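PDB 6XMY: 4-hydroxythreonine-4-phosphate dehydrogenase from Legionella pneumophila subsp. pneumophila, which probably catalyses the NAD(P)-dependent, divalent-metal-assisted oxidation of 4-phosphooxy-L-threonine, a step in making pyridoxine 5'-phosphate. Local coordinates for residues M9-I14 / P36-G41; L60-H65 / Y74-P79; V186-H191 / Q238-L243; K204-G209 / N258-Y263. All blocks are in the same frame, centred on the assembly; numbering follows the deposited sequence.

Contact 1: residues M9-I14 / P36-G41; sequences MNPLLI and PVVILG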
loop_
_atom_site.group_PDB
_atom_site.type_symbol
_atom_site.label_atom_id
_atom_site.label_comp_id
_atom_site.label_asym_id
_atom_site.label_seq_id
_atom_site.Cartn_x
_atom_site.Cartn_y
_atom_site.Cartn_z
ATOM N N MET A 9 5.917 -20.651 8.050
ATOM C CA MET A 9 5.690 -20.042 6.743
ATOM C C MET A 9 6.962 -19.357 6.250
ATOM O O MET A 9 7.792 -18.901 7.044
ATOM C CB MET A 9 4.539 -19.024 6.838
ATOM C CG MET A 9 4.761 -17.887 7.865
ATOM S SD MET A 9 3.435 -16.648 7.939
ATOM C CE MET A 9 3.228 -16.368 6.196
ATOM N N ASN A 10 7.128 -19.303 4.923
ATOM C CA ASN A 10 8.230 -18.532 4.357
ATOM C C ASN A 10 8.106 -17.084 4.822
ATOM O O ASN A 10 6.993 -16.551 4.898
ATOM C CB ASN A 10 8.211 -18.572 2.827
ATOM C CG ASN A 10 9.007 -19.732 2.257
ATOM O OD1 ASN A 10 9.785 -19.573 1.314
ATOM N ND2 ASN A 10 8.827 -20.900 2.839
ATOM N N PRO A 11 9.214 -16.421 5.144
ATOM C CA PRO A 11 9.117 -15.110 5.794
ATOM C C PRO A 11 8.511 -14.053 4.888
ATOM O O PRO A 11 8.462 -14.176 3.663
ATOM C CB PRO A 11 10.573 -14.758 6.134
ATOM C CG PRO A 11 11.316 -16.057 6.074
ATOM C CD PRO A 11 10.607 -16.877 5.025
ATOM N N LEU A 12 8.048 -12.991 5.538
ATOM C CA LEU A 12 7.592 -11.791 4.854
ATOM C C LEU A 12 8.804 -10.919 4.561
ATOM O O LEU A 12 9.691 -10.762 5.407
ATOM C CB LEU A 12 6.638 -11.018 5.769
ATOM C CG LEU A 12 5.492 -11.844 6.373
ATOM C CD1 LEU A 12 4.821 -11.114 7.542
ATOM C CD2 LEU A 12 4.478 -12.171 5.305
ATOM N N LEU A 13 8.853 -10.357 3.357
ATOM C CA LEU A 13 9.966 -9.500 2.959
ATOM C C LEU A 13 9.540 -8.043 3.083
ATOM O O LEU A 13 8.498 -7.657 2.547
ATOM C CB LEU A 13 10.363 -9.811 1.516
ATOM C CG LEU A 13 11.681 -9.251 0.999
ATOM C CD1 LEU A 13 12.845 -9.763 1.842
ATOM C CD2 LEU A 13 11.854 -9.632 -0.475
ATOM N N ILE A 14 10.332 -7.241 3.795
ATOM C CA ILE A 14 9.991 -5.844 4.061
ATOM C C ILE A 14 10.975 -4.963 3.312
ATOM O O ILE A 14 12.176 -4.981 3.610
ATOM C CB ILE A 14 10.039 -5.512 5.563
ATOM C CG1 ILE A 14 9.452 -6.640 6.414
ATOM C CG2 ILE A 14 9.364 -4.149 5.842
ATOM C CD1 ILE A 14 8.023 -6.979 6.133
ATOM N N PRO A 36 7.401 -12.790 11.406
ATOM C CA PRO A 36 8.455 -13.464 10.624
ATOM C C PRO A 36 8.869 -12.633 9.418
ATOM O O PRO A 36 8.394 -12.800 8.291
ATOM C CB PRO A 36 7.770 -14.762 10.201
ATOM C CG PRO A 36 6.327 -14.380 10.086
ATOM C CD PRO A 36 6.074 -13.390 11.182
ATOM N N VAL A 37 9.780 -11.694 9.664
ATOM C CA VAL A 37 10.135 -10.690 8.673
ATOM C C VAL A 37 11.614 -10.768 8.337
ATOM O O VAL A 37 12.452 -11.149 9.162
ATOM C CB VAL A 37 9.756 -9.267 9.138
ATOM C CG1 VAL A 37 8.259 -9.177 9.388
ATOM C CG2 VAL A 37 10.554 -8.874 10.385
ATOM N N VAL A 38 11.923 -10.399 7.096
ATOM C CA VAL A 38 13.287 -10.211 6.620
ATOM C C VAL A 38 13.324 -8.839 5.964
ATOM O O VAL A 38 12.464 -8.530 5.135
ATOM C CB VAL A 38 13.677 -11.306 5.609
ATOM C CG1 VAL A 38 15.020 -10.975 4.942
ATOM C CG2 VAL A 38 13.735 -12.679 6.308
ATOM N N ILE A 39 14.292 -8.009 6.354
ATOM C CA ILE A 39 14.352 -6.616 5.918
ATOM C C ILE A 39 15.270 -6.495 4.716
ATOM O O ILE A 39 16.441 -6.883 4.788
ATOM C CB ILE A 39 14.861 -5.699 7.043
ATOM C CG1 ILE A 39 14.118 -5.962 8.359
ATOM C CG2 ILE A 39 14.788 -4.242 6.610
ATOM C CD1 ILE A 39 12.605 -5.873 8.256
ATOM N N LEU A 40 14.767 -5.913 3.633
ATOM C CA LEU A 40 15.589 -5.524 2.496
ATOM C C LEU A 40 16.115 -4.121 2.747
ATOM O O LEU A 40 15.328 -3.177 2.837
ATOM C CB LEU A 40 14.747 -5.468 1.230
ATOM C CG LEU A 40 14.421 -6.735 0.487
ATOM C CD1 LEU A 40 13.436 -6.354 -0.599
ATOM C CD2 LEU A 40 15.700 -7.378 -0.104
ATOM N N GLY A 41 17.431 -3.979 2.843
ATOM C CA GLY A 41 17.992 -2.664 3.076
ATOM C C GLY A 41 19.475 -2.768 3.330
ATOM O O GLY A 41 20.048 -3.857 3.434
#
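Strand 12-14 and strand 37-41 run side by side as the two parallel strands of a beta-alpha-beta unit whose helix is 23-29, and Leu12 sits opposite Val37, Leu13 opposite Val38 and Ile14 opposite Ile39. The ladder starts at Pro36, whose O accepts from Leu12 N at 2.8 Å. Leu12 O then takes Val38 N, Ile14 N gives to Val38 O, and Ile14 O receives Leu40 N, so Leu12 and Ile14 make the bonds on this edge while Leu13 turns its backbone to strand 117-120. On its other edge strand 37-41 is bonded in turn to strand 74-79, Ile39 pairing with Thr76 and Trp78, which places both strands inside the sheet of this half of the PdxA fold. On the face carrying Leu12, Val37, Ile14 and Ile39, Ile14 CG1 lies 3.7 Å from Ile39 CD1 and 3.8 Å from Val37 CB. Having CG1 anti to the carbonyl carbon (chi1 -41°) sends this branch of Ile14 back over Val37, and helix 314-328 covers the face through Val320. The other face has Leu13 CD2 against Leu40 CD1 at 3.6 Å, the two leucines meeting at a slant, with Leu13 CD1 4.0 Å from Val38 CG1. Pro11 CB lies alongside Val38 CG2 at 3.8 Å, both side chains pointing the same way.

Contact 2: residues L60-H65 / Y74-P79; sequences LEYSPH and YLTVWP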
loop_
_atom_site.group_PDB
_atom_site.type_symbol
_atom_site.label_atom_id
_atom_site.label_comp_id
_atom_site.label_asym_id
_atom_site.label_seq_id
_atom_site.Cartn_x
_atom_site.Cartn_y
_atom_site.Cartn_z
ATOM N N LEU A 60 21.107 -10.315 11.968
ATOM C CA LEU A 60 21.519 -11.528 11.282
ATOM C C LEU A 60 21.384 -11.302 9.786
ATOM O O LEU A 60 20.421 -10.686 9.329
ATOM C CB LEU A 60 20.617 -12.704 11.680
ATOM C CG LEU A 60 20.638 -13.125 13.150
ATOM C CD1 LEU A 60 19.496 -14.078 13.449
ATOM C CD2 LEU A 60 21.969 -13.762 13.498
ATOM N N GLU A 61 22.339 -11.799 9.014
ATOM C CA GLU A 61 22.177 -11.788 7.572
ATOM C C GLU A 61 21.318 -12.969 7.137
ATOM O O GLU A 61 21.493 -14.097 7.608
ATOM C CB GLU A 61 23.536 -11.810 6.874
ATOM C CG GLU A 61 24.321 -10.524 7.129
ATOM C CD GLU A 61 25.563 -10.414 6.274
ATOM O OE1 GLU A 61 25.717 -11.218 5.332
ATOM O OE2 GLU A 61 26.385 -9.518 6.548
ATOM N N TYR A 62 20.383 -12.693 6.235
ATOM C CA TYR A 62 19.441 -13.706 5.783
ATOM C C TYR A 62 20.156 -14.901 5.169
ATOM O O TYR A 62 21.112 -14.752 4.403
ATOM C CB TYR A 62 18.490 -13.120 4.737
ATOM C CG TYR A 62 17.598 -14.187 4.154
ATOM C CD1 TYR A 62 16.527 -14.690 4.881
ATOM C CD2 TYR A 62 17.855 -14.732 2.900
ATOM C CE1 TYR A 62 15.719 -15.697 4.364
ATOM C CE2 TYR A 62 17.060 -15.736 2.385
ATOM C CZ TYR A 62 15.991 -16.208 3.115
ATOM O OH TYR A 62 15.203 -17.211 2.596
ATOM N N SER A 63 19.659 -16.091 5.499
ATOM C CA SER A 63 20.030 -17.327 4.843
ATOM C C SER A 63 18.781 -18.183 4.705
ATOM O O SER A 63 18.016 -18.331 5.671
ATOM C CB SER A 63 21.077 -18.120 5.636
ATOM O OG SER A 63 21.099 -19.442 5.142
ATOM N N PRO A 64 18.563 -18.790 3.538
ATOM C CA PRO A 64 17.426 -19.712 3.398
ATOM C C PRO A 64 17.595 -21.003 4.179
ATOM O O PRO A 64 16.643 -21.789 4.251
ATOM C CB PRO A 64 17.372 -19.969 1.890
ATOM C CG PRO A 64 18.774 -19.780 1.436
ATOM C CD PRO A 64 19.328 -18.663 2.286
ATOM N N HIS A 65 18.763 -21.236 4.775
ATOM C CA HIS A 65 19.009 -22.415 5.585
ATOM C C HIS A 65 18.892 -22.139 7.075
ATOM O O HIS A 65 19.171 -23.025 7.881
ATOM C CB HIS A 65 20.375 -23.011 5.243
ATOM C CG HIS A 65 20.538 -23.324 3.789
ATOM N ND1 HIS A 65 19.929 -24.405 3.191
ATOM C CD2 HIS A 65 21.227 -22.692 2.809
ATOM C CE1 HIS A 65 20.234 -24.426 1.906
ATOM N NE2 HIS A 65 21.027 -23.402 1.649
ATOM N N TYR A 74 16.216 -9.844 17.628
ATOM C CA TYR A 74 16.988 -10.065 16.420
ATOM C C TYR A 74 16.260 -9.459 15.233
ATOM O O TYR A 74 15.030 -9.325 15.230
ATOM C CB TYR A 74 17.211 -11.559 16.174
ATOM C CG TYR A 74 18.093 -12.181 17.224
ATOM C CD1 TYR A 74 17.574 -12.569 18.456
ATOM C CD2 TYR A 74 19.451 -12.363 16.994
ATOM C CE1 TYR A 74 18.382 -13.132 19.421
ATOM C CE2 TYR A 74 20.262 -12.924 17.959
ATOM C CZ TYR A 74 19.725 -13.305 19.161
ATOM O OH TYR A 74 20.538 -13.864 20.111
ATOM N N LEU A 75 17.032 -9.057 14.236
ATOM C CA LEU A 75 16.461 -8.594 12.986
ATOM C C LEU A 75 17.279 -9.204 11.862
ATOM O O LEU A 75 18.508 -9.062 11.834
ATOM C CB LEU A 75 16.490 -7.068 12.906
ATOM C CG LEU A 75 15.580 -6.498 11.821
ATOM C CD1 LEU A 75 14.117 -6.826 12.076
ATOM C CD2 LEU A 75 15.794 -5.004 11.789
ATOM N N THR A 76 16.600 -9.891 10.953
ATOM C CA THR A 76 17.250 -10.537 9.825
ATOM C C THR A 76 17.158 -9.631 8.609
ATOM O O THR A 76 16.080 -9.102 8.302
ATOM C CB THR A 76 16.606 -11.896 9.553
ATOM O OG1 THR A 76 16.851 -12.758 10.676
ATOM C CG2 THR A 76 17.190 -12.535 8.286
ATOM N N VAL A 77 18.293 -9.438 7.935
ATOM C CA VAL A 77 18.428 -8.474 6.854
ATOM C C VAL A 77 18.952 -9.181 5.617
ATOM O O VAL A 77 19.890 -9.986 5.705
ATOM C CB VAL A 77 19.389 -7.332 7.263
ATOM C CG1 VAL A 77 19.552 -6.314 6.129
ATOM C CG2 VAL A 77 18.932 -6.664 8.566
ATOM N N TRP A 78 18.357 -8.861 4.457
ATOM C CA TRP A 78 18.899 -9.158 3.137
ATOM C C TRP A 78 19.637 -7.898 2.695
ATOM O O TRP A 78 19.003 -6.933 2.256
ATOM C CB TRP A 78 17.775 -9.500 2.149
ATOM C CG TRP A 78 18.266 -9.872 0.765
ATOM C CD1 TRP A 78 19.023 -9.103 -0.075
ATOM C CD2 TRP A 78 18.033 -11.105 0.063
ATOM N NE1 TRP A 78 19.281 -9.775 -1.243
ATOM C CE2 TRP A 78 18.691 -11.008 -1.183
ATOM C CE3 TRP A 78 17.340 -12.286 0.371
ATOM C CZ2 TRP A 78 18.671 -12.043 -2.125
ATOM C CZ3 TRP A 78 17.322 -13.324 -0.571
ATOM C CH2 TRP A 78 17.981 -13.187 -1.805
ATOM N N PRO A 79 20.959 -7.851 2.813
ATOM C CA PRO A 79 21.666 -6.587 2.584
ATOM C C PRO A 79 21.625 -6.145 1.129
ATOM O O PRO A 79 21.807 -6.937 0.201
ATOM C CB PRO A 79 23.100 -6.905 3.029
ATOM C CG PRO A 79 22.933 -8.051 3.999
ATOM C CD PRO A 79 21.855 -8.881 3.364
#
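Leu60 and Glu61 pair in parallel with Thr76 and Val77, held by three backbone bonds: Leu60 N to Leu75 O, Val77 N to Leu60 O and Tyr62 N to Val77 O. The last of these, 2.8 Å between Tyr62 N and Val77 O, has its donor 39° above the carbonyl plane, at the point where the chain of 60-65 leaves the strand. Beyond it the aromatic side chain of Tyr62 carries the contact. With CG anti to the backbone N (chi1 174°), its ring is laid beside the indole of Trp78. The planes are only 22° apart but slid past each other, with 5.6 Å between the centroids of the Tyr62 ring and the Trp78 six-membered ring, so they barely overlap; the closest pair is Tyr62 CD2 and Trp78 CE3 at 3.6 Å. Thr76 turns its methyl to the same residue: CG2 lies 3.6 Å from Tyr62 CA and reaches the ring at its edge, near the plane. Its hydroxyl branch faces Leu60 instead, OG1 standing 3.9 Å from Leu60 CB. At the start of strand 74-79, Tyr74 CD2 rests 3.9 Å from Leu60 CD1. Tyr62 also meets the ring of Phe115, and helix 96-111 touches Trp78 through Leu105 and Leu109. Strand 58-61 is the outermost strand on this side of the chain, and the chemistry fits that place: backbone bonds fix its register, while the side chains add apolar and aromatic packing with little ring overlap and no hydrogen bond of their own across the pair.

Contact 3: residues V186-H191 / Q238-L243; sequences VIQQLH and QGIDVL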
loop_
_atom_site.group_PDB
_atom_site.type_symbol
_atom_site.label_atom_id
_atom_site.label_comp_id
_atom_site.label_asym_id
_atom_site.label_seq_id
_atom_site.Cartn_x
_atom_site.Cartn_y
_atom_site.Cartn_z
ATOM N N VAL A 186 -11.597 -1.942 -12.296
ATOM C CA VAL A 186 -11.231 -1.690 -10.906
ATOM C C VAL A 186 -12.193 -2.400 -9.965
ATOM O O VAL A 186 -11.778 -3.077 -9.012
ATOM C CB VAL A 186 -11.187 -0.177 -10.633
ATOM C CG1 VAL A 186 -11.229 0.100 -9.135
ATOM C CG2 VAL A 186 -9.945 0.423 -11.267
ATOM N N ILE A 187 -13.497 -2.229 -10.199
ATOM C CA ILE A 187 -14.471 -2.812 -9.285
ATOM C C ILE A 187 -14.543 -4.337 -9.425
ATOM O O ILE A 187 -14.757 -5.042 -8.430
ATOM C CB ILE A 187 -15.830 -2.089 -9.377
ATOM C CG1 ILE A 187 -15.639 -0.625 -8.955
ATOM C CG2 ILE A 187 -16.864 -2.767 -8.480
ATOM C CD1 ILE A 187 -16.910 0.220 -8.992
ATOM N N GLN A 188 -14.314 -4.879 -10.628
ATOM C CA GLN A 188 -14.197 -6.334 -10.757
ATOM C C GLN A 188 -13.059 -6.861 -9.887
ATOM O O GLN A 188 -13.222 -7.849 -9.161
ATOM C CB GLN A 188 -13.955 -6.724 -12.218
ATOM C CG GLN A 188 -15.191 -6.721 -13.111
ATOM C CD GLN A 188 -14.843 -6.899 -14.582
ATOM O OE1 GLN A 188 -13.683 -6.766 -14.985
ATOM N NE2 GLN A 188 -15.847 -7.198 -15.392
ATOM N N GLN A 189 -11.907 -6.190 -9.922
ATOM C CA GLN A 189 -10.787 -6.629 -9.099
ATOM C C GLN A 189 -11.103 -6.483 -7.617
ATOM O O GLN A 189 -10.816 -7.388 -6.823
ATOM C CB GLN A 189 -9.525 -5.849 -9.461
ATOM C CG GLN A 189 -8.320 -6.265 -8.634
ATOM C CD GLN A 189 -7.952 -7.720 -8.832
ATOM O OE1 GLN A 189 -7.634 -8.136 -9.942
ATOM N NE2 GLN A 189 -8.009 -8.502 -7.757
ATOM N N LEU A 190 -11.686 -5.346 -7.227
ATOM C CA LEU A 190 -12.067 -5.141 -5.833
ATOM C C LEU A 190 -13.020 -6.235 -5.362
ATOM O O LEU A 190 -12.830 -6.825 -4.292
ATOM C CB LEU A 190 -12.719 -3.762 -5.679
ATOM C CG LEU A 190 -13.288 -3.474 -4.290
ATOM C CD1 LEU A 190 -12.204 -3.531 -3.227
ATOM C CD2 LEU A 190 -14.001 -2.119 -4.270
ATOM N N HIS A 191 -14.059 -6.514 -6.151
ATOM C CA HIS A 191 -15.028 -7.539 -5.780
ATOM C C HIS A 191 -14.348 -8.894 -5.623
ATOM O O HIS A 191 -14.574 -9.610 -4.637
ATOM C CB HIS A 191 -16.126 -7.592 -6.846
ATOM C CG HIS A 191 -17.086 -8.726 -6.683
ATOM N ND1 HIS A 191 -16.845 -9.977 -7.204
ATOM C CD2 HIS A 191 -18.299 -8.795 -6.083
ATOM C CE1 HIS A 191 -17.859 -10.774 -6.921
ATOM N NE2 HIS A 191 -18.752 -10.084 -6.235
ATOM N N GLN A 238 -23.403 -7.870 -14.090
ATOM C CA GLN A 238 -22.465 -8.951 -13.827
ATOM C C GLN A 238 -22.646 -9.539 -12.434
ATOM O O GLN A 238 -21.908 -10.459 -12.061
ATOM C CB GLN A 238 -21.023 -8.461 -14.005
ATOM C CG GLN A 238 -20.724 -7.991 -15.412
ATOM C CD GLN A 238 -19.347 -7.404 -15.545
ATOM O OE1 GLN A 238 -18.583 -7.378 -14.582
ATOM N NE2 GLN A 238 -19.014 -6.930 -16.740
ATOM N N GLY A 239 -23.613 -9.036 -11.666
ATOM C CA GLY A 239 -23.870 -9.542 -10.333
ATOM C C GLY A 239 -23.014 -8.950 -9.241
ATOM O O GLY A 239 -22.927 -9.524 -8.151
ATOM N N ILE A 240 -22.372 -7.815 -9.494
ATOM C CA ILE A 240 -21.552 -7.142 -8.496
ATOM C C ILE A 240 -22.397 -6.048 -7.858
ATOM O O ILE A 240 -22.922 -5.169 -8.552
ATOM C CB ILE A 240 -20.260 -6.606 -9.125
ATOM C CG1 ILE A 240 -19.397 -7.778 -9.622
ATOM C CG2 ILE A 240 -19.483 -5.774 -8.116
ATOM C CD1 ILE A 240 -18.211 -7.361 -10.474
ATOM N N ASP A 241 -22.561 -6.127 -6.536
ATOM C CA ASP A 241 -23.567 -5.348 -5.807
ATOM C C ASP A 241 -23.018 -3.959 -5.483
ATOM O O ASP A 241 -22.572 -3.675 -4.371
ATOM C CB ASP A 241 -23.974 -6.114 -4.553
ATOM C CG ASP A 241 -25.238 -5.587 -3.914
ATOM O OD1 ASP A 241 -25.845 -4.631 -4.435
ATOM O OD2 ASP A 241 -25.628 -6.154 -2.872
ATOM N N VAL A 242 -23.077 -3.069 -6.482
ATOM C CA VAL A 242 -22.639 -1.682 -6.346
ATOM C C VAL A 242 -23.836 -0.773 -6.096
ATOM O O VAL A 242 -24.949 -1.001 -6.584
ATOM C CB VAL A 242 -21.847 -1.186 -7.577
ATOM C CG1 VAL A 242 -20.434 -1.793 -7.603
ATOM C CG2 VAL A 242 -22.614 -1.482 -8.868
ATOM N N LEU A 243 -23.585 0.299 -5.352
ATOM C CA LEU A 243 -24.544 1.369 -5.131
ATOM C C LEU A 243 -23.843 2.681 -5.438
ATOM O O LEU A 243 -22.761 2.945 -4.907
ATOM C CB LEU A 243 -25.007 1.379 -3.669
ATOM C CG LEU A 243 -25.775 2.629 -3.243
ATOM C CD1 LEU A 243 -27.129 2.699 -3.932
ATOM C CD2 LEU A 243 -25.926 2.705 -1.729
#
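Ile240 fits against the side of helix 180-197, touching Ile187 and Gln188 on one turn and His191 on the next. The close packing is at His191, whose imidazole lies flat beneath the isoleucine: Ile240 CG1 is 3.9 Å from the centroid of the His191 ring and 14° off its normal, a CH-pi contact over one face. The His191 ring is brought there by a chi1 of 172°, which sets CG anti to the backbone N. The second branch, Ile240 CG2, lies 3.8 Å from His191 CD2 and 4.0 Å from Ile187 CG2. That same Ile187 methyl also meets Val242 CG1 at 3.8 Å, so one branch of Ile187 touches both residues of the incoming chain.

Toward solvent the contact thins to a single polar link. Gln188 NE2 donates to Gln238 OE1 at 2.9 Å, almost straight at the hydrogen (172°), and the acceptor lies in the amide plane of Gln188. The two amides are nearly coplanar although the side chains cross at about a right angle. Gln238 is exposed, and Gly239 after it has the positive phi of a Schellman motif closing helix 223-237, which turns the chain into Ile240. A sulfate ion, probably from the crystallisation liquor, lies beside His191. Helix 223-237 packs on the apolar part through Leu235, which touches Ile187 and Ile240, while Ile187 also reaches Val207 of strand 204-208 and Val264 of strand 262-265; helix 180-197 thus packs on these strands, with 241-246 at the outer edge.

Contact 4: residues K204-G209 / N258-Y263; sequences KINVAG and NHCDAY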
loop_
_atom_site.group_PDB
_atom_site.type_symbol
_atom_site.label_atom_id
_atom_site.label_comp_id
_atom_site.label_asym_id
_atom_site.label_seq_id
_atom_site.Cartn_x
_atom_site.Cartn_y
_atom_site.Cartn_z
ATOM N N LYS A 204 -20.806 -5.806 -0.795
ATOM C CA LYS A 204 -21.554 -4.603 -1.134
ATOM C C LYS A 204 -20.566 -3.453 -1.255
ATOM O O LYS A 204 -19.763 -3.218 -0.345
ATOM C CB LYS A 204 -22.600 -4.286 -0.067
ATOM C CG LYS A 204 -23.655 -5.362 0.066
ATOM C CD LYS A 204 -24.767 -4.971 1.026
ATOM C CE LYS A 204 -25.800 -6.085 1.126
ATOM N NZ LYS A 204 -25.165 -7.390 1.477
ATOM N N ILE A 205 -20.610 -2.754 -2.383
ATOM C CA ILE A 205 -19.616 -1.738 -2.716
ATOM C C ILE A 205 -20.328 -0.417 -3.000
ATOM O O ILE A 205 -21.169 -0.344 -3.901
ATOM C CB ILE A 205 -18.751 -2.188 -3.907
ATOM C CG1 ILE A 205 -17.979 -3.474 -3.553
ATOM C CG2 ILE A 205 -17.819 -1.078 -4.347
ATOM C CD1 ILE A 205 -17.328 -4.136 -4.752
ATOM N N ASN A 206 -19.977 0.629 -2.248
ATOM C CA ASN A 206 -20.578 1.951 -2.422
ATOM C C ASN A 206 -19.603 2.840 -3.185
ATOM O O ASN A 206 -18.424 2.912 -2.828
ATOM C CB ASN A 206 -20.905 2.574 -1.063
ATOM C CG ASN A 206 -22.119 1.944 -0.413
ATOM O OD1 ASN A 206 -22.642 0.947 -0.905
ATOM N ND2 ASN A 206 -22.566 2.509 0.696
ATOM N N VAL A 207 -20.087 3.494 -4.244
ATOM C CA VAL A 207 -19.234 4.158 -5.229
ATOM C C VAL A 207 -19.532 5.653 -5.259
ATOM O O VAL A 207 -20.680 6.060 -5.476
ATOM C CB VAL A 207 -19.414 3.542 -6.629
ATOM C CG1 VAL A 207 -18.449 4.181 -7.612
ATOM C CG2 VAL A 207 -19.233 2.032 -6.582
ATOM N N ALA A 208 -18.491 6.464 -5.104
ATOM C CA ALA A 208 -18.645 7.913 -5.176
ATOM C C ALA A 208 -18.830 8.368 -6.619
ATOM O O ALA A 208 -18.327 7.752 -7.564
ATOM C CB ALA A 208 -17.397 8.607 -4.619
ATOM N N GLY A 209 -19.552 9.473 -6.786
ATOM C CA GLY A 209 -19.484 10.198 -8.031
ATOM C C GLY A 209 -18.136 10.887 -8.189
ATOM O O GLY A 209 -17.287 10.890 -7.292
ATOM N N ASN A 258 -27.187 1.861 4.797
ATOM C CA ASN A 258 -26.206 2.057 3.737
ATOM C C ASN A 258 -24.908 1.285 3.963
ATOM O O ASN A 258 -23.878 1.647 3.380
ATOM C CB ASN A 258 -25.929 3.551 3.526
ATOM C CG ASN A 258 -25.162 4.183 4.682
ATOM O OD1 ASN A 258 -25.053 3.613 5.769
ATOM N ND2 ASN A 258 -24.636 5.381 4.450
ATOM N N HIS A 259 -24.936 0.232 4.779
ATOM C CA HIS A 259 -23.715 -0.491 5.107
ATOM C C HIS A 259 -23.097 -1.103 3.855
ATOM O O HIS A 259 -23.800 -1.557 2.948
ATOM C CB HIS A 259 -24.000 -1.589 6.133
ATOM C CG HIS A 259 -22.815 -2.457 6.431
ATOM N ND1 HIS A 259 -22.622 -3.686 5.836
ATOM C CD2 HIS A 259 -21.756 -2.268 7.254
ATOM C CE1 HIS A 259 -21.499 -4.219 6.284
ATOM N NE2 HIS A 259 -20.953 -3.379 7.145
ATOM N N CYS A 260 -21.770 -1.108 3.809
ATOM C CA CYS A 260 -21.061 -1.695 2.683
ATOM C C CYS A 260 -19.775 -2.329 3.185
ATOM O O CYS A 260 -19.341 -2.107 4.318
ATOM C CB CYS A 260 -20.787 -0.674 1.569
ATOM S SG CYS A 260 -19.582 0.614 1.978
ATOM N N ASP A 261 -19.179 -3.143 2.323
ATOM C CA ASP A 261 -17.914 -3.793 2.617
ATOM C C ASP A 261 -16.723 -2.993 2.122
ATOM O O ASP A 261 -15.609 -3.209 2.602
ATOM C CB ASP A 261 -17.902 -5.193 2.004
ATOM C CG ASP A 261 -19.008 -6.056 2.546
ATOM O OD1 ASP A 261 -18.962 -6.373 3.752
ATOM O OD2 ASP A 261 -19.941 -6.381 1.781
ATOM N N ALA A 262 -16.940 -2.066 1.193
ATOM C CA ALA A 262 -15.870 -1.202 0.721
ATOM C C ALA A 262 -16.484 -0.014 0.011
ATOM O O ALA A 262 -17.558 -0.116 -0.592
ATOM C CB ALA A 262 -14.923 -1.931 -0.239
ATOM N N TYR A 263 -15.780 1.107 0.096
ATOM C CA TYR A 263 -16.072 2.293 -0.687
ATOM C C TYR A 263 -15.134 2.361 -1.880
ATOM O O TYR A 263 -13.996 1.885 -1.829
ATOM C CB TYR A 263 -15.862 3.556 0.148
ATOM C CG TYR A 263 -16.759 3.654 1.350
ATOM C CD1 TYR A 263 -18.090 4.045 1.220
ATOM C CD2 TYR A 263 -16.277 3.374 2.620
ATOM C CE1 TYR A 263 -18.917 4.136 2.316
ATOM C CE2 TYR A 263 -17.094 3.464 3.727
ATOM C CZ TYR A 263 -18.413 3.855 3.572
ATOM O OH TYR A 263 -19.234 3.957 4.671
HETATM O O HOH W 1 -24.667 -0.066 0.739
#
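This is a parallel strand pairing with a polar lead-in: strand 204-208 lies between 262-265 and 241-246, and the loop before 262-265 folds against its first residues. Lys204 is held through its backbone at both ends by Asp261. Lys204 N donates to Asp261 OD2 at 2.8 Å and 171°, the oxygen accepting on its anti lone pair, while Lys204 O accepts from Asp261 N at 2.7 Å and only weakly from Ala262 N. The carboxylate reaches back because Asp261 CG is anti to its own carbonyl carbon (chi1 -60°). From here the regular parallel ladder takes over, Ile205 opposite Ala262 and Asn206 opposite Tyr263, with Asn206 N bonded to Ala262 O at 3.0 Å. Ile205 and Ala262 turn to the face covered by helix 180-197, where they meet Leu190 and Leu194 respectively.

On the other face Asn206 is the central side chain. Its amide lies against Cys260, with CG 3.5 Å from Cys260 CB, and its two ends hold different partners: ND2 makes a weak bond to Asn258 O at 3.1 Å, and on the oxygen side a water lies 2.8 Å from both Asn206 OD1 and His259 O, placed to bridge them, though it has more acceptors in reach than protons to give. Asn206 CB meets Tyr263 CD1 at 3.9 Å, and Cys260 SG sits over one face of the Tyr263 ring, toward its rim. Phe252 meets that ring as well, and Asn258 is held in place by its side-chain bonds to Asn255 and Ile253.

From the N terminus, contact 1 closes first, bringing 36-41 back beside 9-14 around helix 23-29. Contact 2 follows in series and closes a short loop without helix or strand between 60-65 and 74-79. The two adjoin, because strand 74-79 bonds to Ile39 of strand 37-41, and together they build one side of the molecule. Contacts 3 and 4 lie far across the molecule, their centres 33 to 42 Å from those of contacts 1 and 2. They cross along the chain: 204-209 opens before 238-243 closes contact 3, and 258-263 closes contact 4 last. Leu243 bonds to Ile205 and Val207, joining them through strands 204-208 and 241-246.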